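Local coordinates for protein NH(3)-dependent NAD(+) synthetase (Francisella tularensis subsp. holarctica LVS, PDB 3FIU) that is a dimeric NAD synthase family protein of the HUP alpha/beta class that binds adenosine monophosphate, pyrophosphate and magnesium, at residues Lys10-Lys15 and Val167-Ser172; Asp64-Gln69 and Arg122-Tyr127; Ala74-Glu79 and Asp182-Ile187. One frame throughout, in Å; residues are numbered along the deposited sequence.

Interaction 1 of 3, residues Lys10-Lys15 and Val167-Ser172; sequences KEYSQK and VNLKKS. With POP (pyrophosphate 2-), chain H.
Y12 reaches from helix 9-25 to the loop 167-170, and L169 receives it there. The tyrosine leaves its helix with CG anti to the backbone N (chi1 -159°), which sends the ring outward toward L169, whose CA is 10.2 Å from Y12 CA. CB itself makes no contact with the loop; along the ring the approach begins where Y12 CD2 lies 4.0 Å from L169 CD2. It is tightest one atom further on, where Y12 CE2 lies 3.4 Å from the same L169 CD2, and it eases again at CZ. The leucine methyl meets the ring obliquely, and the two side chains run past each other in opposite senses. At the tip, Y12 OH lies 4.1 Å from N168 CB. A water donates to Y12 OH at 3.0 Å and accepts from N168 N at 3.1 Å, so a buried apolar touch is finished by a polar bridge. The hydroxyl also bonds to the C-terminal carboxylate of F249 of the second subunit, as does N168 ND2, which ties this corner into the dimer. Two residues beyond L169, K171 NZ donates to pyrophosphate O5 at 2.7 Å, and it is also salt-bridged to D41. The contact thus joins helix 9-25 to the lead-in of helix 171-180, whose V174 and L177 pack on L169, with helix 40-51 close by against S13 and K171.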
loop_
_atom_site.group_PDB
_atom_site.type_symbol
_atom_site.label_atom_id
_atom_site.label_comp_id
_atom_site.label_asym_id
_atom_site.label_seq_id
_atom_site.Cartn_x
_atom_site.Cartn_y
_atom_site.Cartn_z
ATOM N N LYS A 10 17.368 26.056 -8.981
ATOM C CA LYS A 10 18.444 25.447 -9.747
ATOM C C LYS A 10 19.235 24.428 -8.934
ATOM O O LYS A 10 19.509 23.320 -9.389
ATOM C CB LYS A 10 19.404 26.516 -10.314
ATOM C CG LYS A 10 20.510 25.920 -11.171
ATOM C CD LYS A 10 21.538 26.938 -11.684
ATOM C CE LYS A 10 22.529 26.203 -12.581
ATOM N NZ LYS A 10 23.436 27.073 -13.372
ATOM N N GLU A 11 19.627 24.833 -7.737
ATOM C CA GLU A 11 20.542 24.036 -6.949
ATOM C C GLU A 11 19.837 22.800 -6.411
ATOM O O GLU A 11 20.368 21.696 -6.522
ATOM C CB GLU A 11 21.167 24.893 -5.839
ATOM C CG GLU A 11 21.887 26.122 -6.426
ATOM C CD GLU A 11 23.089 26.583 -5.614
ATOM O OE1 GLU A 11 23.521 25.858 -4.680
ATOM O OE2 GLU A 11 23.615 27.682 -5.925
ATOM N N TYR A 12 18.638 23.007 -5.867
ATOM C CA TYR A 12 17.811 21.928 -5.326
ATOM C C TYR A 12 17.428 20.933 -6.414
ATOM O O TYR A 12 17.528 19.732 -6.217
ATOM C CB TYR A 12 16.548 22.465 -4.629
ATOM C CG TYR A 12 15.961 21.465 -3.656
ATOM C CD1 TYR A 12 16.433 21.390 -2.341
ATOM C CD2 TYR A 12 14.969 20.554 -4.051
ATOM C CE1 TYR A 12 15.923 20.446 -1.434
ATOM C CE2 TYR A 12 14.447 19.597 -3.139
ATOM C CZ TYR A 12 14.931 19.552 -1.841
ATOM O OH TYR A 12 14.434 18.635 -0.940
ATOM N N SER A 13 16.983 21.438 -7.556
ATOM C CA SER A 13 16.694 20.598 -8.687
ATOM C C SER A 13 17.842 19.635 -8.995
ATOM O O SER A 13 17.622 18.433 -9.142
ATOM C CB SER A 13 16.358 21.455 -9.906
ATOM O OG SER A 13 15.865 20.648 -10.943
ATOM N N GLN A 14 19.074 20.147 -9.066
ATOM C CA GLN A 14 20.216 19.302 -9.384
ATOM C C GLN A 14 20.489 18.279 -8.288
ATOM O O GLN A 14 20.850 17.137 -8.586
ATOM C CB GLN A 14 21.479 20.125 -9.667
ATOM C CG GLN A 14 22.623 19.291 -10.239
ATOM C CD GLN A 14 22.202 18.529 -11.494
ATOM O OE1 GLN A 14 21.789 19.136 -12.486
ATOM N NE2 GLN A 14 22.279 17.196 -11.447
ATOM N N LYS A 15 20.303 18.683 -7.034
ATOM C CA LYS A 15 20.483 17.754 -5.913
ATOM C C LYS A 15 19.485 16.608 -5.983
ATOM O O LYS A 15 19.849 15.456 -5.814
ATOM C CB LYS A 15 20.395 18.471 -4.580
ATOM C CG LYS A 15 21.707 19.134 -4.171
ATOM C CD LYS A 15 21.491 20.182 -3.095
ATOM C CE LYS A 15 22.806 20.909 -2.812
ATOM N NZ LYS A 15 22.666 22.386 -2.673
ATOM N N VAL A 167 8.896 15.265 -0.907
ATOM C CA VAL A 167 8.197 15.201 0.385
ATOM C C VAL A 167 8.724 16.233 1.414
ATOM O O VAL A 167 8.038 16.542 2.371
ATOM C CB VAL A 167 8.200 13.732 0.927
ATOM C CG1 VAL A 167 9.581 13.363 1.501
ATOM C CG2 VAL A 167 7.032 13.475 1.924
ATOM N N ASN A 168 9.921 16.770 1.210
ATOM C CA ASN A 168 10.429 17.870 2.051
ATOM C C ASN A 168 10.051 19.272 1.540
ATOM O O ASN A 168 10.342 20.265 2.203
ATOM C CB ASN A 168 11.946 17.790 2.232
ATOM C CG ASN A 168 12.383 16.543 2.938
ATOM O OD1 ASN A 168 11.627 15.941 3.689
ATOM N ND2 ASN A 168 13.609 16.139 2.684
ATOM N N LEU A 169 9.360 19.351 0.399
ATOM C CA LEU A 169 9.045 20.652 -0.224
ATOM C C LEU A 169 7.674 21.245 0.110
ATOM O O LEU A 169 6.647 20.552 0.078
ATOM C CB LEU A 169 9.154 20.529 -1.755
ATOM C CG LEU A 169 10.489 20.129 -2.386
ATOM C CD1 LEU A 169 10.343 19.945 -3.899
ATOM C CD2 LEU A 169 11.587 21.134 -2.088
ATOM N N LYS A 170 7.663 22.547 0.393
ATOM C CA LYS A 170 6.427 23.315 0.535
ATOM C C LYS A 170 5.804 23.448 -0.849
ATOM O O LYS A 170 6.509 23.358 -1.863
ATOM C CB LYS A 170 6.734 24.728 1.037
ATOM C CG LYS A 170 7.118 24.811 2.518
ATOM C CD LYS A 170 7.501 26.262 2.879
ATOM C CE LYS A 170 8.914 26.595 2.425
ATOM N NZ LYS A 170 9.174 28.078 2.394
ATOM N N LYS A 171 4.509 23.696 -0.891
ATOM C CA LYS A 171 3.816 23.765 -2.186
ATOM C C LYS A 171 4.399 24.889 -3.068
ATOM O O LYS A 171 4.610 24.715 -4.267
ATOM C CB LYS A 171 2.311 23.942 -1.963
ATOM C CG LYS A 171 1.462 23.757 -3.233
ATOM C CD LYS A 171 1.445 22.273 -3.637
ATOM C CE LYS A 171 0.537 22.057 -4.863
ATOM N NZ LYS A 171 0.391 20.556 -5.167
ATOM N N SER A 172 4.701 26.039 -2.457
ATOM C CA SER A 172 5.309 27.140 -3.187
ATOM C C SER A 172 6.656 26.751 -3.795
ATOM O O SER A 172 7.007 27.221 -4.891
ATOM C CB SER A 172 5.461 28.372 -2.282
ATOM O OG SER A 172 6.437 28.113 -1.287
HETATM P P1 POP H . -0.826 16.438 -8.596
HETATM O O1 POP H . 0.219 16.280 -9.674
HETATM O O2 POP H . -0.434 15.705 -7.344
HETATM O O3 POP H . -2.220 15.996 -9.014
HETATM O O POP H . -0.868 18.008 -8.185
HETATM P P2 POP H . -1.897 18.598 -7.094
HETATM O O4 POP H . -1.614 17.967 -5.740
HETATM O O5 POP H . -1.510 20.049 -7.084
HETATM O O6 POP H . -3.343 18.441 -7.498
HETATM O O HOH W 1 11.902 16.973 -1.102
#

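Interaction 2 of 3, residues Asp64-Gln69 and Arg122-Tyr127; sequences DNNQHQ and RLRMMY. With AMP (adenosine monophosphate), chain G.
The adenosine monophosphate pocket is where N66 and R124 meet, one offered by the loop before helix 68-81 and the other by helix 113-135. Their backbones stay far apart, 13.2 Å between N66 CA and R124 CA, so the contact depends on how far the arginine reaches. R124 runs extended from CG to NE (chi2 -165°, chi3 -174°), and this straight chain carries the guanidinium across to the base. On the way it lies against the purine: R124 CD is 3.5 Å from both AMP C4 and AMP C5, and R124 NE comes to 3.4 Å from AMP C6. NE thus lies over the C5-C6 bond, and the rest of the guanidinium, nearly parallel to the purine, continues past its N6/N7 edge, with AMP N7 3.5 Å above the guanidinium plane and offset toward the rim. R124 NE is engaged besides by the carbonyl oxygen of L61, a bond that would limit rotation of the group.

The far nitrogen, R124 NH2, approaches the N66 amide. The two side chains arrive from opposite directions, their flat groups are 73° apart, and R124 NH2 lies 3.0 Å from the atom modelled as N66 ND2, though that amide is probably turned over in the model. The amide also sits near the exocyclic amine of the base, with AMP N6 4.0 Å from N66 CG. N66 and R124 therefore close on the purine together, one near its amino group and the other over its plane. L61 N and the G35 carbonyl also bond to the nucleotide, as does T142. A nucleotide held beside the C-terminal ends of the parallel strands, with its base among loop and helix side chains, is typical of the HUP alpha/beta fold.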
loop_
_atom_site.group_PDB
_atom_site.type_symbol
_atom_site.label_atom_id
_atom_site.label_comp_id
_atom_site.label_asym_id
_atom_site.label_seq_id
_atom_site.Cartn_x
_atom_site.Cartn_y
_atom_site.Cartn_z
ATOM N N ASP A 64 -13.907 8.205 -14.975
ATOM C CA ASP A 64 -14.910 9.093 -15.552
ATOM C C ASP A 64 -15.067 10.383 -14.749
ATOM O O ASP A 64 -15.557 11.355 -15.283
ATOM C CB ASP A 64 -16.242 8.365 -15.729
ATOM C CG ASP A 64 -16.186 7.335 -16.850
ATOM O OD1 ASP A 64 -15.174 7.286 -17.598
ATOM O OD2 ASP A 64 -17.156 6.573 -16.979
ATOM N N ASN A 65 -14.623 10.406 -13.489
ATOM C CA ASN A 65 -14.689 11.628 -12.652
ATOM C C ASN A 65 -13.710 12.719 -13.069
ATOM O O ASN A 65 -13.923 13.914 -12.773
ATOM C CB ASN A 65 -14.436 11.309 -11.175
ATOM C CG ASN A 65 -15.405 10.281 -10.624
ATOM O OD1 ASN A 65 -16.392 10.627 -9.959
ATOM N ND2 ASN A 65 -15.130 9.004 -10.898
ATOM N N ASN A 66 -12.633 12.310 -13.737
ATOM C CA ASN A 66 -11.543 13.229 -14.111
ATOM C C ASN A 66 -11.925 14.151 -15.263
ATOM O O ASN A 66 -12.743 13.801 -16.116
ATOM C CB ASN A 66 -10.260 12.466 -14.472
ATOM C CG ASN A 66 -9.575 11.849 -13.256
ATOM O OD1 ASN A 66 -8.969 12.539 -12.441
ATOM N ND2 ASN A 66 -9.661 10.556 -13.141
ATOM N N GLN A 67 -11.309 15.325 -15.273
ATOM C CA GLN A 67 -11.578 16.327 -16.287
ATOM C C GLN A 67 -10.683 16.103 -17.494
ATOM O O GLN A 67 -9.471 15.928 -17.365
ATOM C CB GLN A 67 -11.350 17.736 -15.732
ATOM C CG GLN A 67 -12.323 18.166 -14.649
ATOM C CD GLN A 67 -13.766 18.088 -15.105
ATOM O OE1 GLN A 67 -14.186 18.814 -16.012
ATOM N NE2 GLN A 67 -14.534 17.198 -14.482
ATOM N N HIS A 68 -11.276 16.151 -18.670
ATOM C CA HIS A 68 -10.519 15.938 -19.885
ATOM C C HIS A 68 -9.276 16.859 -20.005
ATOM O O HIS A 68 -8.230 16.454 -20.548
ATOM C CB HIS A 68 -11.451 16.028 -21.091
ATOM C CG HIS A 68 -10.793 15.685 -22.385
ATOM N ND1 HIS A 68 -10.386 14.403 -22.698
ATOM C CD2 HIS A 68 -10.452 16.458 -23.442
ATOM C CE1 HIS A 68 -9.832 14.399 -23.898
ATOM N NE2 HIS A 68 -9.851 15.634 -24.368
ATOM N N GLN A 69 -9.369 18.078 -19.474
ATOM C CA GLN A 69 -8.250 19.029 -19.566
ATOM C C GLN A 69 -7.025 18.532 -18.825
ATOM O O GLN A 69 -5.892 18.839 -19.202
ATOM C CB GLN A 69 -8.645 20.398 -19.015
ATOM C CG GLN A 69 -7.598 21.481 -19.289
ATOM C CD GLN A 69 -7.228 21.545 -20.749
ATOM O OE1 GLN A 69 -8.103 21.622 -21.617
ATOM N NE2 GLN A 69 -5.932 21.497 -21.038
ATOM N N ARG A 122 -5.849 3.584 -5.207
ATOM C CA ARG A 122 -5.210 2.301 -5.030
ATOM C C ARG A 122 -5.168 1.538 -6.365
ATOM O O ARG A 122 -4.228 0.827 -6.617
ATOM C CB ARG A 122 -5.986 1.505 -3.985
ATOM C CG ARG A 122 -5.838 2.163 -2.584
ATOM C CD ARG A 122 -6.674 1.444 -1.529
ATOM N NE ARG A 122 -6.440 2.142 -0.250
ATOM C CZ ARG A 122 -7.378 2.581 0.576
ATOM N NH1 ARG A 122 -8.658 2.300 0.342
ATOM N NH2 ARG A 122 -7.013 3.256 1.680
ATOM N N LEU A 123 -6.191 1.681 -7.191
ATOM C CA LEU A 123 -6.078 1.154 -8.557
ATOM C C LEU A 123 -4.881 1.751 -9.304
ATOM O O LEU A 123 -4.121 1.030 -9.974
ATOM C CB LEU A 123 -7.342 1.409 -9.363
ATOM C CG LEU A 123 -8.482 0.425 -9.164
ATOM C CD1 LEU A 123 -9.659 0.906 -9.982
ATOM C CD2 LEU A 123 -8.057 -0.992 -9.583
ATOM N N ARG A 124 -4.701 3.070 -9.199
ATOM C CA ARG A 124 -3.549 3.695 -9.846
ATOM C C ARG A 124 -2.231 3.120 -9.322
ATOM O O ARG A 124 -1.330 2.883 -10.094
ATOM C CB ARG A 124 -3.592 5.228 -9.678
ATOM C CG ARG A 124 -4.766 5.817 -10.500
ATOM C CD ARG A 124 -4.693 7.346 -10.719
ATOM N NE ARG A 124 -5.929 7.779 -11.380
ATOM C CZ ARG A 124 -6.987 8.303 -10.758
ATOM N NH1 ARG A 124 -6.981 8.530 -9.443
ATOM N NH2 ARG A 124 -8.064 8.615 -11.459
ATOM N N MET A 125 -2.140 2.894 -8.010
ATOM C CA MET A 125 -0.980 2.221 -7.394
ATOM C C MET A 125 -0.730 0.869 -8.061
ATOM O O MET A 125 0.434 0.533 -8.397
ATOM C CB MET A 125 -1.186 2.074 -5.874
ATOM C CG MET A 125 -0.016 1.369 -5.114
ATOM S SD MET A 125 -0.124 -0.414 -5.248
ATOM C CE MET A 125 -1.504 -0.834 -4.160
ATOM N N MET A 126 -1.807 0.132 -8.311
ATOM C CA MET A 126 -1.707 -1.189 -8.944
ATOM C C MET A 126 -1.118 -1.074 -10.353
ATOM O O MET A 126 -0.215 -1.815 -10.710
ATOM C CB MET A 126 -3.080 -1.859 -9.023
ATOM C CG MET A 126 -3.580 -2.392 -7.653
ATOM S SD MET A 126 -5.112 -3.309 -7.744
ATOM C CE MET A 126 -4.711 -4.585 -8.946
ATOM N N TYR A 127 -1.638 -0.135 -11.141
ATOM C CA TYR A 127 -1.093 0.103 -12.482
ATOM C C TYR A 127 0.384 0.398 -12.454
ATOM O O TYR A 127 1.160 -0.201 -13.206
ATOM C CB TYR A 127 -1.846 1.236 -13.198
ATOM C CG TYR A 127 -3.173 0.777 -13.696
ATOM C CD1 TYR A 127 -3.273 -0.021 -14.849
ATOM C CD2 TYR A 127 -4.348 1.125 -13.016
ATOM C CE1 TYR A 127 -4.519 -0.447 -15.311
ATOM C CE2 TYR A 127 -5.568 0.709 -13.454
ATOM C CZ TYR A 127 -5.645 -0.097 -14.595
ATOM O OH TYR A 127 -6.872 -0.502 -14.991
HETATM P P AMP G . -3.442 14.525 -5.891
HETATM O O1P AMP G . -2.357 15.059 -4.975
HETATM O O2P AMP G . -4.480 13.683 -5.130
HETATM O O3P AMP G . -4.059 15.449 -6.880
HETATM O "O5'" AMP G . -2.738 13.354 -6.776
HETATM C "C5'" AMP G . -1.810 12.455 -6.135
HETATM C "C4'" AMP G . -1.073 11.685 -7.218
HETATM O "O4'" AMP G . -1.894 10.650 -7.773
HETATM C "C3'" AMP G . -0.708 12.537 -8.427
HETATM O "O3'" AMP G . 0.470 13.274 -8.128
HETATM C "C2'" AMP G . -0.479 11.472 -9.495
HETATM O "O2'" AMP G . 0.853 10.920 -9.412
HETATM C "C1'" AMP G . -1.522 10.410 -9.134
HETATM N N9 AMP G . -2.732 10.633 -9.959
HETATM C C8 AMP G . -3.875 11.272 -9.593
HETATM N N7 AMP G . -4.771 11.301 -10.615
HETATM C C5 AMP G . -4.171 10.695 -11.667
HETATM C C6 AMP G . -4.569 10.368 -13.049
HETATM N N6 AMP G . -5.772 10.758 -13.530
HETATM N N1 AMP G . -3.657 9.702 -13.782
HETATM C C2 AMP G . -2.440 9.329 -13.337
HETATM N N3 AMP G . -2.003 9.573 -12.069
HETATM C C4 AMP G . -2.841 10.242 -11.228
#

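Interaction 3 of 3, residues Ala74-Glu79 and Asp182-Ile187; sequences ALELIE and DVPKNI
Helix 68-81 and the turn that leads into helix 185-189 come closest at L77 and P184, whose CA atoms are 6.7 Å apart, with P184 as the N-cap residue of the second helix. The turn is set up just before, where D182, with positive phi, is the C-prime residue of a Schellman motif that ends helix 171-180. P184 then presents its ring to two neighbours on helix 68-81. E76 is stretched out from its backbone (chi1 -175°), and its side chain runs past that of P184 in the opposite direction, bringing E76 OE2 to 3.5 Å from P184 CB and 3.7 Å from P184 CG. L77 instead crosses the ring at about a right angle, with L77 CD1 3.8 Å from P184 CD. A looser touch follows one helical turn on, L77 CB lying 4.5 Å from I187 CD1. Beneath the leucine and isoleucine, A43 of helix 40-51 packs on both, so the three helices share one apolar seam. Nearby, N186 ND2 donates to D73, adding a polar tie just outside the seam. The pairing is therefore mixed in character: aliphatic carbon meets aliphatic carbon on the buried side, while the exposed glutamate gives P184 van der Waals contact through OE2, not a bond.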
loop_
_atom_site.group_PDB
_atom_site.type_symbol
_atom_site.label_atom_id
_atom_site.label_comp_id
_atom_site.label_asym_id
_atom_site.label_seq_id
_atom_site.Cartn_x
_atom_site.Cartn_y
_atom_site.Cartn_z
ATOM N N ALA A 74 -1.435 16.630 -18.991
ATOM C CA ALA A 74 -0.440 15.561 -18.760
ATOM C C ALA A 74 0.201 15.121 -20.094
ATOM O O ALA A 74 1.409 14.916 -20.187
ATOM C CB ALA A 74 -1.103 14.374 -18.067
ATOM N N LEU A 75 -0.646 14.935 -21.108
ATOM C CA LEU A 75 -0.179 14.564 -22.448
ATOM C C LEU A 75 0.738 15.629 -23.008
ATOM O O LEU A 75 1.775 15.313 -23.580
ATOM C CB LEU A 75 -1.357 14.356 -23.402
ATOM C CG LEU A 75 -1.968 12.960 -23.455
ATOM C CD1 LEU A 75 -3.245 12.942 -24.333
ATOM C CD2 LEU A 75 -0.912 11.959 -23.946
ATOM N N GLU A 76 0.357 16.889 -22.824
ATOM C CA GLU A 76 1.215 17.985 -23.257
ATOM C C GLU A 76 2.624 17.888 -22.637
ATOM O O GLU A 76 3.637 18.003 -23.349
ATOM C CB GLU A 76 0.587 19.343 -22.961
ATOM C CG GLU A 76 1.463 20.461 -23.552
ATOM C CD GLU A 76 0.862 21.832 -23.421
ATOM O OE1 GLU A 76 -0.388 21.941 -23.471
ATOM O OE2 GLU A 76 1.639 22.794 -23.266
ATOM N N LEU A 77 2.691 17.686 -21.322
ATOM C CA LEU A 77 3.983 17.462 -20.652
ATOM C C LEU A 77 4.787 16.270 -21.184
ATOM O O LEU A 77 5.990 16.395 -21.449
ATOM C CB LEU A 77 3.791 17.339 -19.137
ATOM C CG LEU A 77 5.092 17.192 -18.336
ATOM C CD1 LEU A 77 5.959 18.476 -18.423
ATOM C CD2 LEU A 77 4.734 16.817 -16.894
ATOM N N ILE A 78 4.116 15.130 -21.358
ATOM C CA ILE A 78 4.729 13.940 -21.939
ATOM C C ILE A 78 5.350 14.250 -23.329
ATOM O O ILE A 78 6.481 13.833 -23.609
ATOM C CB ILE A 78 3.692 12.808 -22.007
ATOM C CG1 ILE A 78 3.468 12.175 -20.609
ATOM C CG2 ILE A 78 4.053 11.747 -23.070
ATOM C CD1 ILE A 78 2.161 11.348 -20.540
ATOM N N GLU A 79 4.602 14.953 -24.183
ATOM C CA GLU A 79 5.096 15.355 -25.515
ATOM C C GLU A 79 6.377 16.182 -25.396
ATOM O O GLU A 79 7.350 15.967 -26.134
ATOM C CB GLU A 79 4.008 16.114 -26.296
ATOM C CG GLU A 79 2.875 15.179 -26.822
ATOM C CD GLU A 79 1.505 15.855 -26.991
ATOM O OE1 GLU A 79 1.415 17.097 -26.934
ATOM O OE2 GLU A 79 0.499 15.122 -27.182
ATOM N N ASP A 182 10.174 24.486 -16.680
ATOM C CA ASP A 182 9.365 24.823 -17.852
ATOM C C ASP A 182 8.126 23.954 -18.012
ATOM O O ASP A 182 7.763 23.570 -19.125
ATOM C CB ASP A 182 10.231 24.817 -19.130
ATOM C CG ASP A 182 11.473 25.711 -18.995
ATOM O OD1 ASP A 182 11.348 26.859 -18.525
ATOM O OD2 ASP A 182 12.568 25.255 -19.350
ATOM N N VAL A 183 7.474 23.648 -16.889
ATOM C CA VAL A 183 6.254 22.875 -16.907
ATOM C C VAL A 183 5.202 23.753 -17.598
ATOM O O VAL A 183 5.187 24.952 -17.365
ATOM C CB VAL A 183 5.860 22.500 -15.431
ATOM C CG1 VAL A 183 4.410 22.137 -15.289
ATOM C CG2 VAL A 183 6.766 21.367 -14.885
ATOM N N PRO A 184 4.354 23.182 -18.485
ATOM C CA PRO A 184 3.345 24.011 -19.161
ATOM C C PRO A 184 2.523 24.929 -18.261
ATOM O O PRO A 184 2.051 24.553 -17.165
ATOM C CB PRO A 184 2.451 22.983 -19.834
ATOM C CG PRO A 184 3.419 21.927 -20.197
ATOM C CD PRO A 184 4.278 21.788 -18.962
ATOM N N LYS A 185 2.350 26.144 -18.766
ATOM C CA LYS A 185 1.636 27.204 -18.064
ATOM C C LYS A 185 0.315 26.809 -17.404
ATOM O O LYS A 185 0.065 27.224 -16.269
ATOM C CB LYS A 185 1.416 28.373 -19.029
ATOM C CG LYS A 185 0.649 29.531 -18.437
ATOM C CD LYS A 185 0.577 30.699 -19.427
ATOM C CE LYS A 185 -0.323 31.834 -18.911
ATOM N NZ LYS A 185 0.184 32.378 -17.603
ATOM N N ASN A 186 -0.559 26.062 -18.099
ATOM C CA ASN A 186 -1.833 25.677 -17.464
ATOM C C ASN A 186 -1.680 24.839 -16.203
ATOM O O ASN A 186 -2.504 24.940 -15.282
ATOM C CB ASN A 186 -2.802 24.968 -18.405
ATOM C CG ASN A 186 -4.219 25.039 -17.894
ATOM O OD1 ASN A 186 -4.739 26.126 -17.667
ATOM N ND2 ASN A 186 -4.829 23.900 -17.648
ATOM N N ILE A 187 -0.621 24.035 -16.160
ATOM C CA ILE A 187 -0.322 23.220 -14.967
ATOM C C ILE A 187 0.160 24.135 -13.837
ATOM O O ILE A 187 -0.274 23.989 -12.688
ATOM C CB ILE A 187 0.707 22.149 -15.301
ATOM C CG1 ILE A 187 0.093 21.181 -16.350
ATOM C CG2 ILE A 187 1.175 21.377 -14.024
ATOM C CD1 ILE A 187 1.103 20.146 -16.879
#

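The three contacts lie at different distances from the neighbouring adenosine monophosphate and pyrophosphate pockets. Interaction 2 supplies N66 and R124 at the base of adenosine monophosphate, whereas interaction 1 supplies K171 at the pyrophosphate; their centres are 26 Å apart, on opposite sides of the chain's centre, yet both also touch the second subunit. Interaction 3 contributes no ligand-binding residue, but the side chain of I187 is about 7 Å from the pyrophosphate between nearest atoms. It shares helix 68-81 with interaction 2 and meets it directly, Q69 CG lying 4.0 Å from N186 ND2. Interactions 1 and 3, about 8 Å apart at their nearest atoms, are joined through the successive helices 171-180 and 185-189.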